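Local coordinates for 3-isopropylmalate dehydratase small subunit (Campylobacter jejuni, PDB 3Q3W), which catalyses, as the small subunit of isopropylmalate isomerase, the interconversion of 2-isopropylmalate and 3-isopropylmalate by way of 2-isopropylmaleate, at residues I148-K153 and F164-F169. Numbering follows the deposited sequence.
Sequences ISLLEK and FDLDDF
Ile-148 reaches Phe-164 with its CG2 branch, which approaches the ring atom CE2 obliquely at 4.3 Å. In this protein of the aconitase C-terminal domain family, the contact exemplifies how a hairpin turn is held to the chain leaving its sheet by one backbone bond, one aromatic face and ordered water. Ser-149 shapes the turn itself: its OG accepts the backbone N-H of Glu-152, an ST motif. Leu-150 sends CD1 two ways, to the edge of the Phe-164 ring near its plane and to CD2 of Leu-166, 4.1 Å off, the two leucines crossing at about a right angle.

Lys-153 and Phe-164 carry the contact together. Lys-153 O accepts from Phe-164 N at 3.1 Å, a fairly straight bond whose donor stands above the carbonyl plane. Phe-164 CG lies between its own N and carbonyl carbon (chi1 67°), which folds the ring back under the lysine: CE2 comes within 3.2 Å of Lys-153 C, and Lys-153 CB sits over the ring centre in a CH-pi contact. Farther out the lysine chain bends at chi3 (-86°), and NZ donates to two waters. One bridges to Leu-166 O and Asp-168 OD1, the other to Asp-165 OD1 and Leu-166 N, which probably eases both carboxylates without direct ion pairing.

Arg-171 of helix 168-176 binds the turn's carbonyls at Leu-150 and Leu-151, while Ile-124 of strand 122-125 backs Ile-148 and the Phe-164 ring.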
loop_
_atom_site.group_PDB
_atom_site.type_symbol
_atom_site.label_atom_id
_atom_site.label_comp_id
_atom_site.label_asym_id
_atom_site.label_seq_id
_atom_site.Cartn_x
_atom_site.Cartn_y
_atom_site.Cartn_z
ATOM N N ILE A 148 -11.115 -4.240 -5.668
ATOM C CA ILE A 148 -10.100 -4.511 -6.691
ATOM C C ILE A 148 -10.218 -5.951 -7.117
ATOM O O ILE A 148 -10.230 -6.825 -6.266
ATOM C CB ILE A 148 -8.689 -4.305 -6.180
ATOM C CG1 ILE A 148 -8.486 -2.872 -5.694
ATOM C CG2 ILE A 148 -7.674 -4.687 -7.296
ATOM C CD1 ILE A 148 -7.333 -2.676 -4.671
ATOM N N SER A 149 -10.341 -6.186 -8.427
ATOM C CA SER A 149 -10.295 -7.521 -8.990
ATOM C C SER A 149 -8.997 -7.683 -9.784
ATOM O O SER A 149 -8.764 -6.985 -10.768
ATOM C CB SER A 149 -11.502 -7.749 -9.918
ATOM O OG SER A 149 -11.442 -9.028 -10.540
ATOM N N LEU A 150 -8.157 -8.625 -9.391
ATOM C CA LEU A 150 -6.920 -8.870 -10.141
ATOM C C LEU A 150 -7.209 -9.773 -11.334
ATOM O O LEU A 150 -6.400 -9.852 -12.261
ATOM C CB LEU A 150 -5.842 -9.488 -9.267
ATOM C CG LEU A 150 -4.522 -9.883 -9.931
ATOM C CD1 LEU A 150 -3.857 -8.733 -10.605
ATOM C CD2 LEU A 150 -3.652 -10.450 -8.896
ATOM N N LEU A 151 -8.354 -10.459 -11.320
ATOM C CA LEU A 151 -8.823 -11.199 -12.489
ATOM C C LEU A 151 -9.166 -10.272 -13.623
ATOM O O LEU A 151 -8.750 -10.497 -14.738
ATOM C CB LEU A 151 -10.061 -12.011 -12.179
ATOM C CG LEU A 151 -9.831 -13.251 -11.338
ATOM C CD1 LEU A 151 -11.177 -13.932 -11.067
ATOM C CD2 LEU A 151 -8.883 -14.194 -12.044
ATOM N N GLU A 152 -9.929 -9.233 -13.340
ATOM C CA GLU A 152 -10.359 -8.330 -14.386
ATOM C C GLU A 152 -9.397 -7.203 -14.592
ATOM O O GLU A 152 -9.530 -6.467 -15.564
ATOM C CB GLU A 152 -11.726 -7.752 -14.067
ATOM C CG GLU A 152 -12.834 -8.738 -14.214
ATOM C CD GLU A 152 -14.116 -8.182 -13.665
ATOM O OE1 GLU A 152 -14.282 -6.937 -13.693
ATOM O OE2 GLU A 152 -14.949 -8.987 -13.197
ATOM N N LYS A 153 -8.410 -7.106 -13.707
ATOM C CA LYS A 153 -7.481 -5.993 -13.644
ATOM C C LYS A 153 -8.235 -4.666 -13.657
ATOM O O LYS A 153 -7.986 -3.772 -14.488
ATOM C CB LYS A 153 -6.413 -6.075 -14.731
ATOM C CG LYS A 153 -5.501 -7.299 -14.618
ATOM C CD LYS A 153 -4.320 -7.288 -15.644
ATOM C CE LYS A 153 -4.678 -7.858 -16.969
ATOM N NZ LYS A 153 -3.453 -8.076 -17.824
ATOM N N PHE A 164 -6.076 -1.413 -15.000
ATOM C CA PHE A 164 -4.620 -1.400 -14.812
ATOM C C PHE A 164 -3.889 -2.606 -15.449
ATOM O O PHE A 164 -4.464 -3.643 -15.733
ATOM C CB PHE A 164 -4.276 -1.289 -13.310
ATOM C CG PHE A 164 -4.652 -2.510 -12.479
ATOM C CD1 PHE A 164 -3.707 -3.480 -12.178
ATOM C CD2 PHE A 164 -5.937 -2.668 -11.980
ATOM C CE1 PHE A 164 -4.051 -4.603 -11.445
ATOM C CE2 PHE A 164 -6.284 -3.790 -11.223
ATOM C CZ PHE A 164 -5.335 -4.742 -10.944
ATOM N N ASP A 165 -2.593 -2.438 -15.633
ATOM C CA ASP A 165 -1.733 -3.469 -16.195
ATOM C C ASP A 165 -0.983 -4.231 -15.120
ATOM O O ASP A 165 -0.738 -3.706 -14.055
ATOM C CB ASP A 165 -0.695 -2.822 -17.120
ATOM C CG ASP A 165 -1.261 -2.478 -18.458
ATOM O OD1 ASP A 165 -2.051 -3.306 -18.976
ATOM O OD2 ASP A 165 -0.916 -1.394 -18.995
ATOM N N LEU A 166 -0.575 -5.460 -15.436
ATOM C CA LEU A 166 0.391 -6.170 -14.617
ATOM C C LEU A 166 0.986 -7.325 -15.395
ATOM O O LEU A 166 0.258 -8.098 -16.036
ATOM C CB LEU A 166 -0.253 -6.725 -13.337
ATOM C CG LEU A 166 0.726 -7.019 -12.199
ATOM C CD1 LEU A 166 1.140 -5.721 -11.503
ATOM C CD2 LEU A 166 0.099 -7.974 -11.200
ATOM N N ASP A 167 2.306 -7.429 -15.350
ATOM C CA ASP A 167 3.037 -8.541 -15.974
ATOM C C ASP A 167 2.288 -9.854 -15.688
ATOM O O ASP A 167 1.916 -10.081 -14.546
ATOM C CB ASP A 167 4.431 -8.546 -15.310
ATOM C CG ASP A 167 5.239 -9.791 -15.596
ATOM O OD1 ASP A 167 5.915 -9.827 -16.637
ATOM O OD2 ASP A 167 5.263 -10.712 -14.741
ATOM N N ASP A 168 2.090 -10.730 -16.686
ATOM C CA ASP A 168 1.336 -11.975 -16.477
ATOM C C ASP A 168 1.931 -12.884 -15.394
ATOM O O ASP A 168 1.195 -13.569 -14.674
ATOM C CB ASP A 168 1.211 -12.793 -17.763
ATOM C CG ASP A 168 0.133 -12.272 -18.719
ATOM O OD1 ASP A 168 -0.893 -11.698 -18.310
ATOM O OD2 ASP A 168 0.316 -12.499 -19.919
ATOM N N PHE A 169 3.248 -12.909 -15.289
ATOM C CA PHE A 169 3.899 -13.788 -14.341
ATOM C C PHE A 169 3.601 -13.328 -12.924
ATOM O O PHE A 169 3.211 -14.147 -12.086
ATOM C CB PHE A 169 5.404 -13.861 -14.597
ATOM C CG PHE A 169 6.145 -14.630 -13.571
ATOM C CD1 PHE A 169 5.898 -15.982 -13.398
ATOM C CD2 PHE A 169 7.065 -14.000 -12.754
ATOM C CE1 PHE A 169 6.565 -16.707 -12.435
ATOM C CE2 PHE A 169 7.755 -14.701 -11.815
ATOM C CZ PHE A 169 7.521 -16.068 -11.641
HETATM O O HOH W 1 -1.420 -9.762 -16.692
HETATM O O HOH W 2 -1.233 -5.942 -18.118
#